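Local coordinates for protein putative esterase/lipase/thioesterase (PDB 2PBL) that is a putative esterase, lipase or thioesterase of the alpha/beta-hydrolase fold that probably cleaves ester or thioester bonds, at residues Glu111-Ile116 and Gly139-Ala144; Pro168-Arg173 and Ser195-Gln200. One frame throughout, in Å; residues are numbered along the deposited sequence.

Interaction 1: Glu111-Ile116 and Gly139-Ala144; sequences EITQQI and GGHLVA
The hydroxyl oxygen T113 OG1 sits where several groups converge: H141 CE1 and L142 CD2, each 3.6 Å from OG1, approach from the facing helix, while E194 OE1 hydrogen-bonds to the same oxygen and I109 O, one turn back, adds a weak bond. A chi1 of -73° makes the hydroxyl, not the methyl CG2, the branch that reaches H141 and L142. The oxygen meets the H141 ring at its edge, near the ring plane, and the two side chains cross at about a right angle. What holds the ring is a hydrogen bond from NE2 to E194 O, with W74 edge-to-face against it. E194 thus reaches both sides of the junction, through its carboxylate to T113 and through its backbone carbonyl to H141. In the alpha/beta-hydrolase fold, helix 138-145 follows the probable nucleophile elbow; its segment 139-144 and segment 111-116 of helix 109-126 have axes that approach to 9.6 Å and cross at -65°. L142 points into the other helix and fills the contact there. Its CD2 rests 3.7 Å from I112 CG2 and 3.8 Å from I116 CG1, so one methyl wedges between residues a helical turn apart, and CD1 lies 3.9 Å from I116 CG1. I116 and L142 both also touch V69 of strand 64-69.

Interaction 2: Pro168-Arg173 and Ser195-Gln200; sequences PLSDLR and SPVEMQ
A single carboxylate oxygen, E198 OE2, takes both terminal nitrogens of R173, yet the guanidinium and carboxylate planes stand 89° apart instead of lying flat together. OE2 is at the guanidinium edge, 3.1 Å from R173 NH1, and each bond of this salt bridge is weak. The other anion is D171, which forms an Asx turn: D171 OD1 accepts from R173 N at 3.1 Å, met from above the carboxylate plane, while R173 NH2 bonds weakly back to the same carboxylate. R173, extended from CG to NE, thereby joins the two loops of this alpha/beta-hydrolase through a three-residue charge network among partly exposed side chains. Away from the charges, one side-chain and one backbone bond join the loops. L172 N donates to S195 OG over 3.0 Å at a nearly straight 167°, and that hydroxyl also hydrogen-bonds to A191 O of helix 188-193. P196 offers no N-H, and its CD packs 3.2 Å from S170 O; the next amide does the bonding instead. V197 N reaches S170 O over 3.0 Å, tilted 20° from the carbonyl plane, with the methyl V197 CG1 only 3.4 Å from S170 O.

Overall arrangement
Interaction 1 closes before interaction 2 opens along the chain, and their centres lie about 12 Å apart. Helices 109-126 and 138-145 flank strand 131-136 in sequence, whereas the loops of interaction 2 follow strand 160-166 and precede strand 206-212, neighbours in the same mixed sheet. H141 belongs to interaction 1 and also touches interaction 2: its CB lies 3.3 Å from L169 O, and its CD2 is 3.6 Å from P196 CD. Helix 138-145 is therefore packed by helix 109-126 and by the two loops. L169 touches residues of the probable elbow and S137-H242-E215 triad, while interaction 1 holds G139 of that elbow and its H141 lies near the triad without touching it, so both contacts lie close to the presumed active site.

Interaction 1: Glu111-Ile116 and Gly139-Ala144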
loop_
_atom_site.group_PDB
_atom_site.type_symbol
_atom_site.label_atom_id
_atom_site.label_comp_id
_atom_site.label_asym_id
_atom_site.label_seq_id
_atom_site.Cartn_x
_atom_site.Cartn_y
_atom_site.Cartn_z
ATOM N N GLU A 111 -1.319 -7.716 -13.279
ATOM C CA GLU A 111 -1.815 -8.912 -12.586
ATOM C C GLU A 111 -1.796 -8.702 -11.081
ATOM O O GLU A 111 -2.635 -9.212 -10.351
ATOM C CB GLU A 111 -0.956 -10.138 -12.899
ATOM C CG GLU A 111 -0.900 -10.503 -14.346
ATOM C CD GLU A 111 -0.051 -11.725 -14.564
ATOM O OE1 GLU A 111 -0.541 -12.865 -14.302
ATOM O OE2 GLU A 111 1.097 -11.522 -14.990
ATOM N N ILE A 112 -0.789 -7.982 -10.592
ATOM C CA ILE A 112 -0.740 -7.681 -9.172
ATOM C C ILE A 112 -1.943 -6.832 -8.739
ATOM O O ILE A 112 -2.572 -7.035 -7.687
ATOM C CB ILE A 112 0.589 -6.962 -8.763
ATOM C CG1 ILE A 112 1.808 -7.846 -9.101
ATOM C CG2 ILE A 112 0.562 -6.701 -7.231
ATOM C CD1 ILE A 112 3.144 -7.214 -8.814
ATOM N N THR A 113 -2.249 -5.850 -9.560
ATOM C CA THR A 113 -3.430 -5.018 -9.363
ATOM C C THR A 113 -4.717 -5.881 -9.204
ATOM O O THR A 113 -5.538 -5.681 -8.268
ATOM C CB THR A 113 -3.464 -4.022 -10.567
ATOM O OG1 THR A 113 -2.410 -3.067 -10.328
ATOM C CG2 THR A 113 -4.765 -3.263 -10.593
ATOM N N GLN A 114 -4.836 -6.896 -10.070
ATOM C CA GLN A 114 -5.991 -7.797 -10.063
ATOM C C GLN A 114 -5.994 -8.596 -8.769
ATOM O O GLN A 114 -7.033 -8.756 -8.171
ATOM C CB GLN A 114 -6.047 -8.670 -11.355
ATOM C CG GLN A 114 -6.227 -7.877 -12.580
ATOM C CD GLN A 114 -7.548 -7.169 -12.630
ATOM O OE1 GLN A 114 -8.574 -7.748 -12.296
ATOM N NE2 GLN A 114 -7.538 -5.901 -13.054
ATOM N N GLN A 115 -4.824 -9.048 -8.308
ATOM C CA GLN A 115 -4.696 -9.755 -7.041
ATOM C C GLN A 115 -5.091 -8.925 -5.820
ATOM O O GLN A 115 -5.781 -9.415 -4.924
ATOM C CB GLN A 115 -3.272 -10.278 -6.859
ATOM C CG GLN A 115 -2.974 -11.438 -7.773
ATOM C CD GLN A 115 -1.522 -11.980 -7.698
ATOM O OE1 GLN A 115 -0.777 -11.742 -6.731
ATOM N NE2 GLN A 115 -1.148 -12.765 -8.729
ATOM N N ILE A 116 -4.688 -7.648 -5.801
ATOM C CA ILE A 116 -5.087 -6.739 -4.715
ATOM C C ILE A 116 -6.600 -6.596 -4.723
ATOM O O ILE A 116 -7.229 -6.613 -3.659
ATOM C CB ILE A 116 -4.376 -5.359 -4.814
ATOM C CG1 ILE A 116 -2.874 -5.550 -4.769
ATOM C CG2 ILE A 116 -4.791 -4.466 -3.671
ATOM C CD1 ILE A 116 -2.466 -6.419 -3.553
ATOM N N GLY A 139 2.731 -0.336 -3.029
ATOM C CA GLY A 139 1.437 -0.542 -2.339
ATOM C C GLY A 139 0.557 0.665 -2.411
ATOM O O GLY A 139 -0.683 0.563 -2.368
ATOM N N GLY A 140 1.177 1.838 -2.504
ATOM C CA GLY A 140 0.440 3.094 -2.616
ATOM C C GLY A 140 -0.155 3.093 -4.012
ATOM O O GLY A 140 -1.291 3.534 -4.218
ATOM N N HIS A 141 0.630 2.627 -4.972
ATOM C CA HIS A 141 0.135 2.448 -6.328
ATOM C C HIS A 141 -1.062 1.505 -6.331
ATOM O O HIS A 141 -2.146 1.807 -6.890
ATOM C CB HIS A 141 1.235 1.904 -7.217
ATOM C CG HIS A 141 0.717 1.289 -8.477
ATOM N ND1 HIS A 141 0.348 -0.031 -8.536
ATOM C CD2 HIS A 141 0.463 1.820 -9.695
ATOM C CE1 HIS A 141 -0.139 -0.285 -9.738
ATOM N NE2 HIS A 141 -0.066 0.818 -10.470
ATOM N N LEU A 142 -0.915 0.386 -5.660
ATOM C CA LEU A 142 -1.963 -0.638 -5.680
ATOM C C LEU A 142 -3.268 -0.184 -4.992
ATOM O O LEU A 142 -4.375 -0.463 -5.463
ATOM C CB LEU A 142 -1.420 -1.910 -5.050
ATOM C CG LEU A 142 -0.287 -2.618 -5.825
ATOM C CD1 LEU A 142 0.450 -3.613 -4.924
ATOM C CD2 LEU A 142 -0.872 -3.272 -7.132
ATOM N N VAL A 143 -3.168 0.552 -3.885
ATOM C CA VAL A 143 -4.409 1.032 -3.267
ATOM C C VAL A 143 -5.075 2.114 -4.123
ATOM O O VAL A 143 -6.287 2.174 -4.170
ATOM C CB VAL A 143 -4.291 1.451 -1.769
ATOM C CG1 VAL A 143 -3.986 0.238 -0.894
ATOM C CG2 VAL A 143 -3.311 2.602 -1.558
ATOM N N ALA A 144 -4.293 2.919 -4.853
ATOM C CA ALA A 144 -4.844 3.921 -5.757
ATOM C C ALA A 144 -5.672 3.276 -6.914
ATOM O O ALA A 144 -6.754 3.738 -7.224
ATOM C CB ALA A 144 -3.758 4.766 -6.304
#

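Interaction 2: Pro168-Arg173 and Ser195-Gln200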
loop_
_atom_site.group_PDB
_atom_site.type_symbol
_atom_site.label_atom_id
_atom_site.label_comp_id
_atom_site.label_asym_id
_atom_site.label_seq_id
_atom_site.Cartn_x
_atom_site.Cartn_y
_atom_site.Cartn_z
ATOM N N PRO A 168 3.315 7.057 -2.963
ATOM C CA PRO A 168 2.932 6.225 -4.088
ATOM C C PRO A 168 3.719 6.415 -5.410
ATOM O O PRO A 168 4.340 7.461 -5.677
ATOM C CB PRO A 168 1.499 6.692 -4.368
ATOM C CG PRO A 168 1.555 8.179 -3.998
ATOM C CD PRO A 168 2.341 8.139 -2.708
ATOM N N LEU A 169 3.692 5.369 -6.209
ATOM C CA LEU A 169 4.064 5.478 -7.620
ATOM C C LEU A 169 2.752 5.748 -8.366
ATOM O O LEU A 169 1.894 4.835 -8.459
ATOM C CB LEU A 169 4.721 4.197 -8.094
ATOM C CG LEU A 169 6.051 4.146 -7.302
ATOM C CD1 LEU A 169 6.505 2.803 -6.888
ATOM C CD2 LEU A 169 7.102 4.897 -8.120
ATOM N N SER A 170 2.619 6.943 -8.954
ATOM C CA SER A 170 1.384 7.355 -9.629
ATOM C C SER A 170 1.440 7.379 -11.148
ATOM O O SER A 170 0.394 7.338 -11.830
ATOM C CB SER A 170 0.943 8.715 -9.118
ATOM O OG SER A 170 1.889 9.710 -9.444
ATOM N N ASP A 171 2.672 7.443 -11.657
ATOM C CA ASP A 171 2.933 7.482 -13.060
ATOM C C ASP A 171 4.030 6.460 -13.224
ATOM O O ASP A 171 5.141 6.611 -12.662
ATOM C CB ASP A 171 3.378 8.889 -13.439
ATOM C CG ASP A 171 3.537 9.070 -14.945
ATOM O OD1 ASP A 171 3.557 8.073 -15.694
ATOM O OD2 ASP A 171 3.662 10.223 -15.360
ATOM N N LEU A 172 3.708 5.358 -13.892
ATOM C CA LEU A 172 4.717 4.340 -14.106
ATOM C C LEU A 172 5.624 4.572 -15.324
ATOM O O LEU A 172 6.594 3.849 -15.486
ATOM C CB LEU A 172 4.055 2.974 -14.209
ATOM C CG LEU A 172 3.133 2.587 -13.033
ATOM C CD1 LEU A 172 2.758 1.070 -13.173
ATOM C CD2 LEU A 172 3.726 2.855 -11.680
ATOM N N ARG A 173 5.327 5.551 -16.156
ATOM C CA ARG A 173 6.145 5.787 -17.364
ATOM C C ARG A 173 7.642 5.965 -17.091
ATOM O O ARG A 173 8.476 5.389 -17.782
ATOM C CB ARG A 173 5.661 6.999 -18.116
ATOM C CG ARG A 173 4.293 6.881 -18.809
ATOM C CD ARG A 173 3.905 8.327 -19.095
ATOM N NE ARG A 173 2.624 8.501 -19.739
ATOM C CZ ARG A 173 1.522 9.029 -19.191
ATOM N NH1 ARG A 173 0.436 9.116 -19.947
ATOM N NH2 ARG A 173 1.473 9.481 -17.929
ATOM N N SER A 195 -1.144 3.358 -14.612
ATOM C CA SER A 195 -0.813 4.577 -13.915
ATOM C C SER A 195 -2.068 5.238 -13.342
ATOM O O SER A 195 -2.957 5.617 -14.070
ATOM C CB SER A 195 -0.118 5.580 -14.841
ATOM O OG SER A 195 1.096 5.054 -15.346
ATOM N N PRO A 196 -2.132 5.385 -12.020
ATOM C CA PRO A 196 -3.201 6.090 -11.336
ATOM C C PRO A 196 -3.481 7.504 -11.874
ATOM O O PRO A 196 -4.627 7.921 -11.897
ATOM C CB PRO A 196 -2.675 6.113 -9.892
ATOM C CG PRO A 196 -1.932 4.891 -9.806
ATOM C CD PRO A 196 -1.229 4.756 -11.039
ATOM N N VAL A 197 -2.460 8.236 -12.334
ATOM C CA VAL A 197 -2.720 9.565 -12.880
ATOM C C VAL A 197 -3.635 9.507 -14.111
ATOM O O VAL A 197 -4.308 10.487 -14.400
ATOM C CB VAL A 197 -1.442 10.368 -13.258
ATOM C CG1 VAL A 197 -0.624 10.622 -12.081
ATOM C CG2 VAL A 197 -0.652 9.674 -14.371
ATOM N N GLU A 198 -3.696 8.355 -14.777
ATOM C CA GLU A 198 -4.552 8.162 -15.969
ATOM C C GLU A 198 -6.005 7.817 -15.709
ATOM O O GLU A 198 -6.820 7.774 -16.631
ATOM C CB GLU A 198 -3.953 7.055 -16.827
ATOM C CG GLU A 198 -2.610 7.420 -17.319
ATOM C CD GLU A 198 -2.635 8.646 -18.221
ATOM O OE1 GLU A 198 -3.415 8.642 -19.195
ATOM O OE2 GLU A 198 -1.870 9.597 -17.932
HETATM N N MSE A 199 -6.334 7.540 -14.452
HETATM C CA MSE A 199 -7.658 7.087 -14.101
HETATM C C MSE A 199 -8.581 8.227 -14.045
HETATM O O MSE A 199 -8.381 9.158 -13.287
HETATM C CB MSE A 199 -7.623 6.359 -12.763
HETATM C CG MSE A 199 -7.070 5.050 -12.869
HETATM SE SE MSE A 199 -6.607 4.417 -10.986
HETATM C CE MSE A 199 -8.285 4.688 -10.008
ATOM N N GLN A 200 -9.612 8.152 -14.870
ATOM C CA GLN A 200 -10.598 9.207 -14.922
ATOM C C GLN A 200 -11.825 8.878 -14.138
ATOM O O GLN A 200 -12.523 9.775 -13.682
ATOM C CB GLN A 200 -10.930 9.490 -16.373
ATOM C CG GLN A 200 -9.712 9.810 -17.217
ATOM C CD GLN A 200 -8.918 10.997 -16.680
ATOM O OE1 GLN A 200 -9.443 11.850 -15.938
ATOM N NE2 GLN A 200 -7.632 11.050 -17.040
#